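PDB 4YAR: 2-hydroxyethylphosphonate dioxygenase from Streptomyces viridochromogenes, which uses non-heme iron and O2 to convert 2-hydroxyethylphosphonate to hydroxymethylphosphonate and formate in bialaphos biosynthesis. Local coordinates for residues A[111-116]-A[192-197]; A[134-139]-A[168-173]. The protein carries 1 engineered substitution. One frame throughout, in Å; residues are numbered along the deposited sequence.

Interaction 1: residues A[111-116]-A[192-197]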
ATOM      1  N   VAL A 111      -2.538 -11.701   6.811  1.00 21.63           N
ATOM      2  CA  VAL A 111      -2.585 -13.151   7.037  1.00 23.26           C
ATOM      3  C   VAL A 111      -1.605 -13.550   8.123  1.00 21.45           C
ATOM      4  O   VAL A 111      -0.483 -13.073   8.161  1.00 18.96           O
ATOM      5  CB  VAL A 111      -2.207 -13.947   5.763  1.00 31.80           C
ATOM      6  CG1 VAL A 111      -2.207 -15.460   6.045  1.00 33.76           C
ATOM      7  CG2 VAL A 111      -3.198 -13.682   4.644  1.00 32.92           C
ATOM      8  N   VAL A 112      -2.052 -14.403   9.034  1.00 20.00           N
ATOM      9  CA  VAL A 112      -1.180 -15.095   9.943  1.00 17.25           C
ATOM     10  C   VAL A 112      -1.055 -16.528   9.503  1.00 17.60           C
ATOM     11  O   VAL A 112      -2.089 -17.162   9.150  1.00 18.74           O
ATOM     12  CB  VAL A 112      -1.687 -14.990  11.379  1.00 18.11           C
ATOM     13  CG1 VAL A 112      -0.927 -15.900  12.312  1.00 18.00           C
ATOM     14  CG2 VAL A 112      -1.736 -13.536  11.906  1.00 18.80           C
ATOM     15  N   LEU A 113       0.182 -17.029   9.458  1.00 17.40           N
ATOM     16  CA  LEU A 113       0.444 -18.434   9.150  1.00 18.65           C
ATOM     17  C   LEU A 113       1.108 -19.215  10.272  1.00 19.31           C
ATOM     18  O   LEU A 113       2.082 -18.773  10.917  1.00 20.71           O
ATOM     19  CB  LEU A 113       1.255 -18.646   7.899  1.00 19.80           C
ATOM     20  CG  LEU A 113       0.854 -18.058   6.578  1.00 25.95           C
ATOM     21  CD1 LEU A 113       0.913 -16.563   6.691  1.00 31.46           C
ATOM     22  CD2 LEU A 113       1.768 -18.526   5.460  1.00 29.46           C
ATOM     23  N   ASP A 114       0.564 -20.379  10.525  1.00 20.20           N
ATOM     24  CA  ASP A 114       1.288 -21.423  11.245  1.00 20.07           C
ATOM     25  C   ASP A 114       2.273 -22.054  10.223  1.00 19.58           C
ATOM     26  O   ASP A 114       1.863 -22.415   9.127  1.00 18.77           O
ATOM     27  CB  ASP A 114       0.363 -22.541  11.684  1.00 21.19           C
ATOM     28  CG  ASP A 114      -0.505 -22.237  12.895  1.00 22.34           C
ATOM     29  OD1 ASP A 114      -0.108 -21.625  13.818  1.00 22.18           O
ATOM     30  OD2 ASP A 114      -1.669 -22.751  12.961  1.00 21.43           O
ATOM     31  N   ILE A 115       3.553 -22.155  10.590  1.00 17.47           N
ATOM     32  CA  ILE A 115       4.589 -22.764   9.764  1.00 16.53           C
ATOM     33  C   ILE A 115       4.735 -24.226  10.177  1.00 16.48           C
ATOM     34  O   ILE A 115       5.146 -24.545  11.326  1.00 16.44           O
ATOM     35  CB  ILE A 115       5.924 -22.030  10.001  1.00 16.93           C
ATOM     36  CG1 ILE A 115       5.751 -20.526   9.730  1.00 16.71           C
ATOM     37  CG2 ILE A 115       6.999 -22.608   9.103  1.00 17.23           C
ATOM     38  CD1 ILE A 115       5.164 -20.122   8.384  1.00 16.83           C
ATOM     39  N   LEU A 116       4.223 -25.119   9.351  1.00 17.20           N
ATOM     40  CA  LEU A 116       4.187 -26.542   9.732  1.00 17.07           C
ATOM     41  C   LEU A 116       5.066 -27.492   8.977  1.00 18.92           C
ATOM     42  O   LEU A 116       5.160 -28.689   9.339  1.00 19.93           O
ATOM     43  CB  LEU A 116       2.716 -27.099   9.595  1.00 15.96           C
ATOM     44  CG  LEU A 116       1.618 -26.261  10.269  1.00 17.55           C
ATOM     45  CD1 LEU A 116       0.246 -26.735   9.870  1.00 19.62           C
ATOM     46  CD2 LEU A 116       1.821 -26.338  11.761  1.00 17.39           C
ATOM     47  N   ALA A 192       6.268 -22.231  15.149  1.00 19.58           N
ATOM     48  CA  ALA A 192       6.291 -20.771  14.757  1.00 19.38           C
ATOM     49  C   ALA A 192       5.130 -20.324  13.921  1.00 19.36           C
ATOM     50  O   ALA A 192       4.499 -21.123  13.141  1.00 19.64           O
ATOM     51  CB  ALA A 192       7.577 -20.426  14.026  1.00 19.78           C
ATOM     52  N   ARG A 193       4.833 -19.020  14.093  1.00 18.83           N
ATOM     53  CA  ARG A 193       3.887 -18.294  13.241  1.00 20.73           C
ATOM     54  C   ARG A 193       4.510 -17.071  12.650  1.00 18.23           C
ATOM     55  O   ARG A 193       5.450 -16.538  13.220  1.00 18.44           O
ATOM     56  CB  ARG A 193       2.635 -17.861  14.036  1.00 22.30           C
ATOM     57  CG  ARG A 193       1.892 -19.019  14.694  1.00 23.42           C
ATOM     58  CD  ARG A 193       0.563 -18.514  15.228  1.00 22.74           C
ATOM     59  NE  ARG A 193       0.812 -17.510  16.278  1.00 20.04           N
ATOM     60  CZ  ARG A 193      -0.132 -16.742  16.784  1.00 24.46           C
ATOM     61  NH1 ARG A 193      -1.404 -16.909  16.425  1.00 26.54           N
ATOM     62  NH2 ARG A 193       0.184 -15.884  17.726  1.00 25.61           N
ATOM     63  N   ILE A 194       4.023 -16.671  11.474  1.00 17.88           N
ATOM     64  CA  ILE A 194       4.443 -15.397  10.838  1.00 17.83           C
ATOM     65  C   ILE A 194       3.238 -14.516  10.544  1.00 19.45           C
ATOM     66  O   ILE A 194       2.097 -15.012  10.445  1.00 18.98           O
ATOM     67  CB  ILE A 194       5.277 -15.555   9.541  1.00 18.73           C
ATOM     68  CG1 ILE A 194       4.402 -16.097   8.429  1.00 20.42           C
ATOM     69  CG2 ILE A 194       6.514 -16.428   9.726  1.00 18.29           C
ATOM     70  CD1 ILE A 194       5.094 -16.346   7.152  1.00 21.22           C
ATOM     71  N   VAL A 195       3.454 -13.198  10.456  1.00 19.94           N
ATOM     72  CA  VAL A 195       2.512 -12.349   9.729  1.00 19.65           C
ATOM     73  C   VAL A 195       3.084 -11.994   8.408  1.00 19.16           C
ATOM     74  O   VAL A 195       4.276 -11.590   8.347  1.00 20.40           O
ATOM     75  CB  VAL A 195       2.199 -10.990  10.391  1.00 20.80           C
ATOM     76  CG1 VAL A 195       1.298 -10.147   9.476  1.00 23.18           C
ATOM     77  CG2 VAL A 195       1.700 -11.121  11.774  1.00 21.81           C
ATOM     78  N   SER A 196       2.270 -12.117   7.356  1.00 20.29           N
ATOM     79  CA  SER A 196       2.640 -11.658   6.037  1.00 21.51           C
ATOM     80  C   SER A 196       1.665 -10.544   5.703  1.00 22.56           C
ATOM     81  O   SER A 196       0.448 -10.778   5.626  1.00 22.46           O
ATOM     82  CB  SER A 196       2.607 -12.754   5.000  1.00 25.43           C
ATOM     83  OG  SER A 196       2.980 -12.255   3.708  1.00 34.03           O
ATOM     84  N   TYR A 197       2.202  -9.347   5.546  1.00 19.07           N
ATOM     85  CA  TYR A 197       1.445  -8.133   5.322  1.00 17.38           C
ATOM     86  C   TYR A 197       1.779  -7.524   3.941  1.00 18.33           C
ATOM     87  O   TYR A 197       2.890  -7.008   3.748  1.00 18.03           O
ATOM     88  CB  TYR A 197       1.778  -7.081   6.375  1.00 16.60           C
ATOM     89  CG  TYR A 197       0.916  -5.828   6.244  1.00 17.44           C
ATOM     90  CD1 TYR A 197      -0.394  -5.830   6.681  1.00 18.85           C
ATOM     91  CD2 TYR A 197       1.417  -4.671   5.679  1.00 17.61           C
ATOM     92  CE1 TYR A 197      -1.202  -4.724   6.540  1.00 19.92           C
ATOM     93  CE2 TYR A 197       0.647  -3.528   5.539  1.00 20.31           C
ATOM     94  CZ  TYR A 197      -0.679  -3.547   5.986  1.00 19.91           C
ATOM     95  OH  TYR A 197      -1.429  -2.414   5.827  1.00 21.41           O
TER
HETATM   96  O   HOH W   1       2.292 -22.717  15.070  1.00 24.33           O
HETATM   97  O   HOH W   2       4.382 -24.303  13.794  1.00 21.42           O
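The Asp114 carboxylate lies beside the side chain of Arg193, both pointing the same way with their planes 34° apart, yet the touching is done by methylenes: Asp114 OD1 is 3.4 Å from Arg193 CG. The guanidinium is met obliquely by Val112 CG1. A bend at chi3 (-63°) turns the arginine away from the carboxylate, leaving Asp114 OD1 4.9 Å from Arg193 NE; the salt bridge of Arg193 NH2 goes to Asp383 instead. Asp114 OD2 is bound by Tyr99 and Asn97 of strand 93-100, while a water lies 2.9 Å from Asp114 OD1.

Strands 111-115 and 192-198 are central antiparallel neighbours in one sheet of the cupin barrel, the fold on which this enzyme family builds its iron site. Hydrogen-bonded pairs Val111-Ser196 and Leu113-Ile194 enclose the non-hydrogen-bonded pair Val112-Val195. The bond from Ile194 N to Leu113 O, 2.9 Å long, lies in the carbonyl plane, whereas that from Val111 N to Ser196 O is weak.

On the sheet face opposite Asp114 and Arg193, Ile194 touches two residues of the facing strand. Its CG1, set between the backbone N and carbonyl carbon (chi1 69°), is 3.9 Å from Leu113 CD1. Ile194 CD1 is 4.0 Å from Ile115 CD1, the two isoleucines crossing at about a right angle. That same face carries Ser196, a substrate-binding residue.

Interaction 2: residues A[134-139]-A[168-173]; sequences ITVNLG and WITGDS
Thr170 reaches strand 133-140 through its hydroxyl, which donates to the backbone oxygen of Asn137 over 2.8 Å (Thr170 OG1 to Asn137 O). The hydroxyl comes in over the peptide, 37° out of the carbonyl plane, and so misses the lone-pair directions. With chi1 at 67°, OG1 sits between the threonine's own N and carbonyl carbon, where it also meets Val136 CG2, the two side chains crossing at about a right angle.

Packing is closest along Val136 and Asn137. The Asn137 N-H points almost straight at Asp172 O (3.1 Å, 173° at the hydrogen), and the Val136 CG2 methyl rests 3.6 Å from that same Asp172 O. Beside them Val136 and Ser173 form a non-hydrogen-bonded antiparallel pair, with Ser173 CB 3.3 Å from Thr135 O. Gly171, with no side chain on the side facing the strand, brings its CA within 3.5 Å of Asn137 O in a CA-H...O contact.

Toward Leu138, which is partly exposed, the fit is looser: the leucine's CB is directed away from the loop, and its CD2 merely runs alongside Thr170 OG1 at 4.0 Å. Just beyond, Asn137 OD1 takes the N-H of Gly139 in an Asx turn, while Asn137 ND2 is held by Leu159 O and Gly141 O. Three bonds thus fix the rotation of this buried amide.

The loop is thereby tied to strand 133-140 by one backbone bond and one side-chain bond just before regular pairing begins at Ser173, the start of edge strand 173-176. Asp172 is bound by His160 N and Ile307 N, Ser173 OG by Ala326 N, and Phe338 of strand 335-343 and Phe405 of strand 400-407 pack against Val136.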
ATOM      1  N   ILE A 134       5.668  -7.135   3.891  1.00 18.03           N
ATOM      2  CA  ILE A 134       6.535  -7.224   5.063  1.00 18.69           C
ATOM      3  C   ILE A 134       6.159  -8.575   5.701  1.00 18.88           C
ATOM      4  O   ILE A 134       4.979  -8.901   5.830  1.00 19.47           O
ATOM      5  CB  ILE A 134       6.349  -6.032   6.084  1.00 19.60           C
ATOM      6  CG1 ILE A 134       6.941  -4.687   5.579  1.00 21.01           C
ATOM      7  CG2 ILE A 134       6.973  -6.331   7.444  1.00 21.75           C
ATOM      8  CD1 ILE A 134       6.516  -3.442   6.370  1.00 21.86           C
ATOM      9  N   THR A 135       7.171  -9.344   6.095  1.00 16.38           N
ATOM     10  CA  THR A 135       7.023 -10.607   6.769  1.00 17.97           C
ATOM     11  C   THR A 135       7.828 -10.554   8.043  1.00 17.39           C
ATOM     12  O   THR A 135       8.991 -10.093   8.087  1.00 19.73           O
ATOM     13  CB  THR A 135       7.508 -11.819   5.936  1.00 21.97           C
ATOM     14  OG1 THR A 135       6.847 -11.802   4.651  1.00 27.15           O
ATOM     15  CG2 THR A 135       7.205 -13.113   6.676  1.00 21.59           C
ATOM     16  N   VAL A 136       7.143 -10.910   9.095  1.00 17.17           N
ATOM     17  CA  VAL A 136       7.735 -10.909  10.447  1.00 18.17           C
ATOM     18  C   VAL A 136       7.471 -12.243  11.131  1.00 17.32           C
ATOM     19  O   VAL A 136       6.364 -12.774  11.091  1.00 17.57           O
ATOM     20  CB  VAL A 136       7.264  -9.706  11.277  1.00 19.25           C
ATOM     21  CG1 VAL A 136       5.772  -9.664  11.451  1.00 20.08           C
ATOM     22  CG2 VAL A 136       8.024  -9.592  12.602  1.00 18.42           C
ATOM     23  N   ASN A 137       8.501 -12.733  11.801  1.00 16.81           N
ATOM     24  CA  ASN A 137       8.391 -13.949  12.598  1.00 17.32           C
ATOM     25  C   ASN A 137       7.802 -13.630  13.971  1.00 17.46           C
ATOM     26  O   ASN A 137       8.356 -12.877  14.778  1.00 16.81           O
ATOM     27  CB  ASN A 137       9.714 -14.679  12.727  1.00 17.72           C
ATOM     28  CG  ASN A 137       9.582 -16.084  13.373  1.00 17.79           C
ATOM     29  OD1 ASN A 137       8.479 -16.563  13.772  1.00 16.80           O
ATOM     30  ND2 ASN A 137      10.712 -16.790  13.428  1.00 17.46           N
ATOM     31  N   LEU A 138       6.659 -14.191  14.265  1.00 16.30           N
ATOM     32  CA  LEU A 138       6.043 -14.023  15.602  1.00 16.17           C
ATOM     33  C   LEU A 138       6.640 -14.997  16.665  1.00 16.51           C
ATOM     34  O   LEU A 138       6.446 -14.858  17.898  1.00 18.28           O
ATOM     35  CB  LEU A 138       4.531 -14.325  15.514  1.00 16.72           C
ATOM     36  CG  LEU A 138       3.612 -13.382  14.729  1.00 18.13           C
ATOM     37  CD1 LEU A 138       2.111 -13.713  14.680  1.00 19.75           C
ATOM     38  CD2 LEU A 138       3.890 -11.940  15.126  1.00 20.57           C
ATOM     39  N   GLY A 139       7.371 -15.960  16.220  1.00 15.35           N
ATOM     40  CA  GLY A 139       7.842 -17.031  17.104  1.00 17.11           C
ATOM     41  C   GLY A 139       6.827 -18.112  17.501  1.00 17.05           C
ATOM     42  O   GLY A 139       5.750 -18.142  16.999  1.00 15.98           O
ATOM     43  N   TRP A 168       8.192  -8.123  22.963  1.00 22.83           N
ATOM     44  CA  TRP A 168       7.383  -7.233  22.147  1.00 21.80           C
ATOM     45  C   TRP A 168       8.007  -7.040  20.737  1.00 23.03           C
ATOM     46  O   TRP A 168       7.316  -6.704  19.758  1.00 22.60           O
ATOM     47  CB  TRP A 168       7.128  -5.940  22.886  1.00 20.43           C
ATOM     48  CG  TRP A 168       8.258  -5.053  23.118  1.00 22.75           C
ATOM     49  CD1 TRP A 168       9.174  -5.157  24.101  1.00 20.48           C
ATOM     50  CD2 TRP A 168       8.576  -3.848  22.380  1.00 23.07           C
ATOM     51  NE1 TRP A 168      10.084  -4.091  24.025  1.00 26.84           N
ATOM     52  CE2 TRP A 168       9.724  -3.271  22.982  1.00 23.76           C
ATOM     53  CE3 TRP A 168       8.003  -3.208  21.286  1.00 24.03           C
ATOM     54  CZ2 TRP A 168      10.319  -2.131  22.501  1.00 24.14           C
ATOM     55  CZ3 TRP A 168       8.560  -2.013  20.843  1.00 27.21           C
ATOM     56  CH2 TRP A 168       9.711  -1.478  21.456  1.00 24.22           C
ATOM     57  N   ILE A 169       9.316  -7.217  20.643  1.00 19.18           N
ATOM     58  CA  ILE A 169       9.978  -7.367  19.337  1.00 19.29           C
ATOM     59  C   ILE A 169      10.022  -8.833  19.102  1.00 17.92           C
ATOM     60  O   ILE A 169      10.760  -9.593  19.792  1.00 16.47           O
ATOM     61  CB  ILE A 169      11.392  -6.728  19.328  1.00 18.10           C
ATOM     62  CG1 ILE A 169      11.318  -5.232  19.683  1.00 17.36           C
ATOM     63  CG2 ILE A 169      12.139  -7.104  18.034  1.00 17.16           C
ATOM     64  CD1 ILE A 169      12.614  -4.500  20.013  1.00 17.59           C
ATOM     65  N   THR A 170       9.151  -9.308  18.230  1.00 18.94           N
ATOM     66  CA  THR A 170       8.832 -10.708  18.178  1.00 17.35           C
ATOM     67  C   THR A 170       9.915 -11.548  17.462  1.00 17.74           C
ATOM     68  O   THR A 170      10.131 -12.748  17.786  1.00 16.69           O
ATOM     69  CB  THR A 170       7.457 -10.962  17.512  1.00 18.55           C
ATOM     70  OG1 THR A 170       7.493 -10.607  16.106  1.00 16.74           O
ATOM     71  CG2 THR A 170       6.376 -10.175  18.211  1.00 20.70           C
ATOM     72  N   GLY A 171      10.600 -10.931  16.503  1.00 17.18           N
ATOM     73  CA  GLY A 171      11.488 -11.648  15.585  1.00 18.04           C
ATOM     74  C   GLY A 171      12.026 -10.798  14.440  1.00 15.60           C
ATOM     75  O   GLY A 171      11.739  -9.636  14.351  1.00 18.18           O
ATOM     76  N   ASP A 172      12.820 -11.424  13.619  1.00 15.92           N
ATOM     77  CA  ASP A 172      13.355 -10.806  12.421  1.00 16.80           C
ATOM     78  C   ASP A 172      12.200 -10.445  11.478  1.00 15.74           C
ATOM     79  O   ASP A 172      11.111 -11.123  11.464  1.00 16.13           O
ATOM     80  CB  ASP A 172      14.300 -11.786  11.682  1.00 16.89           C
ATOM     81  CG  ASP A 172      15.661 -12.059  12.371  1.00 17.32           C
ATOM     82  OD1 ASP A 172      16.099 -11.396  13.325  1.00 17.80           O
ATOM     83  OD2 ASP A 172      16.317 -13.063  11.959  1.00 16.93           O
ATOM     84  N   SER A 173      12.451  -9.463  10.606  1.00 15.46           N
ATOM     85  CA  SER A 173      11.512  -9.112   9.560  1.00 16.33           C
ATOM     86  C   SER A 173      12.232  -8.802   8.291  1.00 14.55           C
ATOM     87  O   SER A 173      13.405  -8.467   8.330  1.00 17.07           O
ATOM     88  CB  SER A 173      10.612  -7.918   9.975  1.00 15.03           C
ATOM     89  OG  SER A 173      11.412  -6.803  10.331  1.00 14.68           O
TER

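Overall arrangement
Both contacts belong to the same antiparallel sheet, their centres about 10 Å apart, with strand 192-198 lying between 111-115 and 133-140. Probable hydrogen bonds join them directly: Tyr197 O to Ile134 N and Arg193 O to Leu138 N, each 2.8 Å. Across this seam Thr135 of interaction 2 packs on Ile194 and Ser196 of interaction 1. These residues border the active site: a bound cadmium lies about 4 Å from the Ser196 side chain and about 6 Å from that of Thr135. Iron ligands His129 and His182 bind cadmium here. The side chain of Ser196 is about 6 Å from that of His129. The side chain of Thr135 is about 5 Å from that of engineered His176.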